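Local coordinates for protein CT253 (Chlamydia trachomatis serovar L2, PDB 6UXC) that is of unknown function but is probably made as a lipoprotein, its chain folding as a mixed beta sheet with helices packed against it, at residues A98-Q103 with A116-R121; L24-R29 with E44-I49. All blocks are in the same frame, centred on the assembly; numbering follows the deposited sequence.

Interaction 1. Residues A98-Q103 with A116-R121; sequences AEILEQ and ASVRVR
Arg-119 and Glu-99 face each other as a hydrogen-bonded pair in the antiparallel beta hairpin of strands 94-105 and 113-124, and Leu-101 adds the irregularity that makes the hairpin instructive: a classic beta bulge. Leu-101 and Glu-102 together stand opposite Ser-117, whose O accepts from Leu-101 N at 2.7 Å while its N donates to Glu-102 O at 3.0 Å. The helix-like backbone of Leu-101 (psi -39°) takes up the extra residue and sends the leucine toward the partner strand, beside Ser-117 and Arg-119. There Leu-101 CD2 rests over one face of the Arg-119 guanidinium, 3.6 Å from NH1.

The carboxylate of Glu-99 comes instead at the guanidinium edge, near its plane. Glu-99 and Arg-119 run side by side in the same direction, but the arginine bends at chi3 (-61°) and the two flat groups end up 74° apart. The direct salt bridge, Glu-99 OE1 to Arg-119 NH1, is long at 3.4 Å; a water in the guanidinium plane reinforces it, donating to OE1 at 2.7 Å and accepting from NH1. The other carboxylate oxygen, OE2, forms a salt bridge with Arg-29, so the glutamate answers two cations and probably stays ionised.

The other face of the hairpin, with Ala-98, Ile-100, Val-118 and Ala-116, is largely apolar, Gln-103 being the polar exception. Ala-98 CB meets Val-118 CG1, and Ile-100 lies loosely beside CG2 of the same valine. Phe-45 of helix 41-55 touches both Ile-100 and Val-118, whereas helix 165-184 packs on Ala-116 and Gln-103. Gln-103 OE1 is hydrogen-bonded to His-170 NE2, and that same OE1 sits 3.9 Å from Ala-116 CB.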
loop_
_atom_site.group_PDB
_atom_site.type_symbol
_atom_site.label_atom_id
_atom_site.label_comp_id
_atom_site.label_asym_id
_atom_site.label_seq_id
_atom_site.Cartn_x
_atom_site.Cartn_y
_atom_site.Cartn_z
ATOM N N ALA A 98 -3.440 -2.966 0.928
ATOM C CA ALA A 98 -2.139 -3.312 0.362
ATOM C C ALA A 98 -1.319 -4.065 1.399
ATOM O O ALA A 98 -1.187 -3.610 2.546
ATOM C CB ALA A 98 -1.395 -2.060 -0.087
ATOM N N GLU A 99 -0.771 -5.210 0.998
ATOM C CA GLU A 99 0.067 -6.046 1.844
ATOM C C GLU A 99 1.464 -6.158 1.253
ATOM O O GLU A 99 1.616 -6.538 0.089
ATOM C CB GLU A 99 -0.504 -7.468 1.961
ATOM C CG GLU A 99 0.352 -8.382 2.808
ATOM C CD GLU A 99 -0.229 -9.765 3.028
ATOM O OE1 GLU A 99 -1.327 -10.080 2.508
ATOM O OE2 GLU A 99 0.431 -10.544 3.747
ATOM N N ILE A 100 2.475 -5.830 2.051
ATOM C CA ILE A 100 3.852 -6.116 1.667
ATOM C C ILE A 100 4.073 -7.609 1.811
ATOM O O ILE A 100 4.004 -8.147 2.923
ATOM C CB ILE A 100 4.848 -5.348 2.533
ATOM C CG1 ILE A 100 4.695 -3.831 2.391
ATOM C CG2 ILE A 100 6.299 -5.731 2.156
ATOM C CD1 ILE A 100 5.490 -3.077 3.468
ATOM N N LEU A 101 4.365 -8.279 0.703
ATOM C CA LEU A 101 4.632 -9.707 0.813
ATOM C C LEU A 101 6.084 -9.967 1.218
ATOM O O LEU A 101 6.369 -10.890 2.005
ATOM C CB LEU A 101 4.290 -10.407 -0.506
ATOM C CG LEU A 101 2.847 -10.284 -1.000
ATOM C CD1 LEU A 101 2.703 -11.004 -2.338
ATOM C CD2 LEU A 101 1.853 -10.838 0.006
ATOM N N GLU A 102 7.012 -9.182 0.677
ATOM C CA GLU A 102 8.413 -9.309 1.030
ATOM C C GLU A 102 9.170 -8.094 0.528
ATOM O O GLU A 102 8.755 -7.426 -0.419
ATOM C CB GLU A 102 9.023 -10.594 0.447
ATOM C CG GLU A 102 9.402 -10.485 -1.020
ATOM C CD GLU A 102 10.005 -11.764 -1.594
ATOM O OE1 GLU A 102 10.301 -12.706 -0.832
ATOM O OE2 GLU A 102 10.182 -11.816 -2.824
ATOM N N GLN A 103 10.261 -7.799 1.209
ATOM C CA GLN A 103 11.320 -6.969 0.658
ATOM C C GLN A 103 12.617 -7.714 0.901
ATOM O O GLN A 103 12.903 -8.099 2.040
ATOM C CB GLN A 103 11.358 -5.574 1.300
ATOM C CG GLN A 103 12.596 -4.802 0.880
ATOM C CD GLN A 103 12.476 -3.304 1.119
ATOM O OE1 GLN A 103 11.759 -2.601 0.392
ATOM N NE2 GLN A 103 13.194 -2.809 2.108
ATOM N N ALA A 116 10.860 -5.544 -3.793
ATOM C CA ALA A 116 9.703 -5.657 -2.928
ATOM C C ALA A 116 8.497 -6.073 -3.753
ATOM O O ALA A 116 8.408 -5.793 -4.951
ATOM C CB ALA A 116 9.393 -4.358 -2.182
ATOM N N SER A 117 7.584 -6.761 -3.097
ATOM C CA SER A 117 6.404 -7.324 -3.732
ATOM C C SER A 117 5.213 -6.977 -2.861
ATOM O O SER A 117 5.261 -7.185 -1.645
ATOM C CB SER A 117 6.548 -8.845 -3.885
ATOM O OG SER A 117 5.415 -9.424 -4.489
ATOM N N VAL A 118 4.146 -6.459 -3.472
ATOM C CA VAL A 118 2.966 -6.011 -2.730
ATOM C C VAL A 118 1.709 -6.601 -3.359
ATOM O O VAL A 118 1.495 -6.459 -4.571
ATOM C CB VAL A 118 2.859 -4.476 -2.707
ATOM C CG1 VAL A 118 1.519 -4.037 -2.095
ATOM C CG2 VAL A 118 4.038 -3.885 -1.969
ATOM N N ARG A 119 0.861 -7.234 -2.535
ATOM C CA ARG A 119 -0.465 -7.634 -2.991
ATOM C C ARG A 119 -1.442 -6.487 -2.740
ATOM O O ARG A 119 -1.662 -6.075 -1.591
ATOM C CB ARG A 119 -0.985 -8.911 -2.336
ATOM C CG ARG A 119 -2.337 -9.303 -2.931
ATOM C CD ARG A 119 -2.919 -10.554 -2.308
ATOM N NE ARG A 119 -2.069 -11.701 -2.510
ATOM C CZ ARG A 119 -1.416 -12.348 -1.551
ATOM N NH1 ARG A 119 -1.501 -11.985 -0.279
ATOM N NH2 ARG A 119 -0.667 -13.380 -1.882
ATOM N N VAL A 120 -1.990 -5.949 -3.821
ATOM C CA VAL A 120 -2.967 -4.875 -3.762
ATOM C C VAL A 120 -4.346 -5.478 -3.957
ATOM O O VAL A 120 -4.570 -6.225 -4.915
ATOM C CB VAL A 120 -2.688 -3.801 -4.828
ATOM C CG1 VAL A 120 -3.705 -2.680 -4.718
ATOM C CG2 VAL A 120 -1.264 -3.235 -4.688
ATOM N N ARG A 121 -5.266 -5.144 -3.057
ATOM C CA ARG A 121 -6.671 -5.457 -3.174
ATOM C C ARG A 121 -7.492 -4.181 -3.101
ATOM O O ARG A 121 -7.164 -3.264 -2.349
ATOM C CB ARG A 121 -7.117 -6.396 -2.069
ATOM C CG ARG A 121 -6.638 -7.787 -2.246
ATOM C CD ARG A 121 -6.915 -8.590 -1.024
ATOM N NE ARG A 121 -6.759 -10.012 -1.278
ATOM C CZ ARG A 121 -7.086 -10.955 -0.409
ATOM N NH1 ARG A 121 -7.534 -10.611 0.791
ATOM N NH2 ARG A 121 -6.978 -12.233 -0.751
HETATM O O HOH W 1 -3.372 -9.559 0.881
#

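Interaction 2. Residues L24-R29 with E44-I49; sequences LPVFYR and EFSEEI
Phe-45 touches Val-26 with its CB and leaves its ring for other neighbours: the ring forms edge-to-face pairs with those of Phe-174 and His-170. Both methyls of Val-26 reach the Phe-45 CB, each at 4.0 Å, and beyond CB the ring leads away from 24-29. Val-26 CG2 also lies over one face of the flat peptide group joining Phe-45 to Ser-46, 3.6 Å from Ser-46 N.

Helix 41-55 is the connecting helix of a beta-alpha-beta crossover between the adjacent parallel strands 19-28 and 59-61. The N-H of Val-26 is met by a side chain of this helix: Val-26 N donates to Ser-46 OG at 2.9 Å, nearly straight at 167°. With OG anti to its own carbonyl carbon (chi1 -67°), the same hydroxyl also hydrogen-bonds to the carbonyl oxygen of Gln-42, one turn back. A water donates to Val-26 O at 2.7 Å and makes a weak, longer approach to Ser-46 OG.

With Val-26 CG2 set beside the valine's own N, that methyl lies close to Ser-46 OG, at 3.5 Å, and, one helical turn on from Phe-45, it meets the tip of Ile-49 at CD1, 4.1 Å away.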
loop_
_atom_site.group_PDB
_atom_site.type_symbol
_atom_site.label_atom_id
_atom_site.label_comp_id
_atom_site.label_asym_id
_atom_site.label_seq_id
_atom_site.Cartn_x
_atom_site.Cartn_y
_atom_site.Cartn_z
ATOM N N LEU A 24 -6.548 1.110 4.264
ATOM C CA LEU A 24 -6.144 0.415 5.475
ATOM C C LEU A 24 -4.650 0.591 5.713
ATOM O O LEU A 24 -3.865 0.693 4.770
ATOM C CB LEU A 24 -6.438 -1.069 5.362
ATOM C CG LEU A 24 -7.886 -1.425 4.999
ATOM C CD1 LEU A 24 -8.087 -2.918 4.900
ATOM C CD2 LEU A 24 -8.869 -0.797 6.014
ATOM N N PRO A 25 -4.220 0.573 6.965
ATOM C CA PRO A 25 -2.784 0.453 7.223
ATOM C C PRO A 25 -2.210 -0.712 6.437
ATOM O O PRO A 25 -2.799 -1.793 6.355
ATOM C CB PRO A 25 -2.713 0.199 8.730
ATOM C CG PRO A 25 -3.986 0.801 9.272
ATOM C CD PRO A 25 -5.018 0.563 8.214
ATOM N N VAL A 26 -1.016 -0.494 5.890
ATOM C CA VAL A 26 -0.371 -1.546 5.131
ATOM C C VAL A 26 -0.060 -2.741 6.035
ATOM O O VAL A 26 0.453 -2.617 7.159
ATOM C CB VAL A 26 0.880 -0.979 4.438
ATOM C CG1 VAL A 26 1.765 -2.130 3.857
ATOM C CG2 VAL A 26 0.464 0.040 3.356
ATOM N N PHE A 27 -0.368 -3.919 5.521
ATOM C CA PHE A 27 -0.215 -5.184 6.222
ATOM C C PHE A 27 1.142 -5.789 5.871
ATOM O O PHE A 27 1.533 -5.793 4.699
ATOM C CB PHE A 27 -1.353 -6.110 5.794
ATOM C CG PHE A 27 -1.533 -7.335 6.617
ATOM C CD1 PHE A 27 -1.802 -7.247 7.973
ATOM C CD2 PHE A 27 -1.514 -8.590 6.023
ATOM C CE1 PHE A 27 -2.019 -8.407 8.733
ATOM C CE2 PHE A 27 -1.742 -9.750 6.763
ATOM C CZ PHE A 27 -1.988 -9.646 8.122
ATOM N N TYR A 28 1.864 -6.281 6.875
ATOM C CA TYR A 28 3.186 -6.866 6.632
ATOM C C TYR A 28 3.460 -7.927 7.692
ATOM O O TYR A 28 3.658 -7.594 8.868
ATOM C CB TYR A 28 4.258 -5.768 6.654
ATOM C CG TYR A 28 5.667 -6.170 6.308
ATOM C CD1 TYR A 28 5.937 -7.267 5.524
ATOM C CD2 TYR A 28 6.734 -5.422 6.772
ATOM C CE1 TYR A 28 7.249 -7.636 5.217
ATOM C CE2 TYR A 28 8.028 -5.769 6.472
ATOM C CZ TYR A 28 8.286 -6.858 5.690
ATOM O OH TYR A 28 9.598 -7.173 5.425
ATOM N N ARG A 29 3.458 -9.195 7.286
ATOM C CA ARG A 29 3.748 -10.308 8.178
ATOM C C ARG A 29 5.231 -10.642 8.101
ATOM O O ARG A 29 5.753 -10.929 7.019
ATOM C CB ARG A 29 2.907 -11.527 7.799
ATOM C CG ARG A 29 1.445 -11.323 7.963
ATOM C CD ARG A 29 0.678 -12.507 7.375
ATOM N NE ARG A 29 0.711 -12.490 5.908
ATOM C CZ ARG A 29 1.175 -13.474 5.129
ATOM N NH1 ARG A 29 1.680 -14.591 5.635
ATOM N NH2 ARG A 29 1.133 -13.311 3.801
ATOM N N GLU A 44 6.299 3.462 6.425
ATOM C CA GLU A 44 6.651 4.157 5.196
ATOM C C GLU A 44 5.612 3.883 4.120
ATOM O O GLU A 44 5.136 4.807 3.441
ATOM C CB GLU A 44 8.032 3.724 4.704
ATOM C CG GLU A 44 8.359 4.278 3.275
ATOM C CD GLU A 44 9.519 3.581 2.586
ATOM O OE1 GLU A 44 10.138 2.649 3.183
ATOM O OE2 GLU A 44 9.767 3.976 1.408
ATOM N N PHE A 45 5.321 2.607 3.889
ATOM C CA PHE A 45 4.403 2.289 2.799
ATOM C C PHE A 45 3.029 2.903 3.052
ATOM O O PHE A 45 2.388 3.398 2.124
ATOM C CB PHE A 45 4.281 0.779 2.612
ATOM C CG PHE A 45 5.395 0.161 1.767
ATOM C CD1 PHE A 45 6.729 0.438 2.030
ATOM C CD2 PHE A 45 5.082 -0.689 0.733
ATOM C CE1 PHE A 45 7.746 -0.154 1.247
ATOM C CE2 PHE A 45 6.071 -1.269 -0.062
ATOM C CZ PHE A 45 7.416 -1.015 0.227
ATOM N N SER A 46 2.535 2.839 4.288
ATOM C CA SER A 46 1.228 3.433 4.567
ATOM C C SER A 46 1.215 4.919 4.256
ATOM O O SER A 46 0.273 5.434 3.635
ATOM C CB SER A 46 0.850 3.213 6.027
ATOM O OG SER A 46 0.631 1.847 6.311
ATOM N N GLU A 47 2.234 5.633 4.717
ATOM C CA GLU A 47 2.254 7.071 4.520
ATOM C C GLU A 47 2.410 7.421 3.046
ATOM O O GLU A 47 1.731 8.320 2.534
ATOM C CB GLU A 47 3.380 7.707 5.321
ATOM C CG GLU A 47 3.401 9.211 5.077
ATOM C CD GLU A 47 4.336 9.950 5.996
ATOM O OE1 GLU A 47 4.996 10.893 5.526
ATOM O OE2 GLU A 47 4.422 9.571 7.179
ATOM N N GLU A 48 3.321 6.734 2.349
ATOM C CA GLU A 48 3.608 7.105 0.973
ATOM C C GLU A 48 2.434 6.782 0.053
ATOM O O GLU A 48 2.140 7.549 -0.872
ATOM C CB GLU A 48 4.886 6.406 0.502
ATOM C CG GLU A 48 6.171 6.921 1.177
ATOM C CD GLU A 48 6.517 8.359 0.792
ATOM O OE1 GLU A 48 6.115 8.809 -0.310
ATOM O OE2 GLU A 48 7.194 9.045 1.582
ATOM N N ILE A 49 1.749 5.669 0.295
ATOM C CA ILE A 49 0.559 5.380 -0.497
ATOM C C ILE A 49 -0.554 6.338 -0.120
ATOM O O ILE A 49 -1.253 6.869 -0.990
ATOM C CB ILE A 49 0.129 3.910 -0.335
ATOM C CG1 ILE A 49 1.216 3.003 -0.897
ATOM C CG2 ILE A 49 -1.193 3.683 -1.035
ATOM C CD1 ILE A 49 1.117 1.560 -0.389
HETATM O O HOH W 2 0.839 -0.521 8.855
#

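How the interactions relate
The centres of interactions 1 and 2 lie about 9 Å apart, and strands 94-105 and 19-28 are neighbours in the sheet that both reach. They are stitched together by a probable hydrogen bond from Ile-100 N to Phe-27 O (2.8 Å) and by the salt bridge of Glu-99 OE2 with Arg-29 NH2 (2.9 Å). Ile-100 packs on Val-26 and on Phe-45, so the hairpin's apolar face continues into interaction 2. His-170, already the partner of Gln-103, also bonds Glu-44 on helix 41-55 through ND1. Farther along helix 41-55, the Ile-49 side chain is about 11 Å from the sodium ion bound by Leu-53, His-54, Ser-56 and Leu-59.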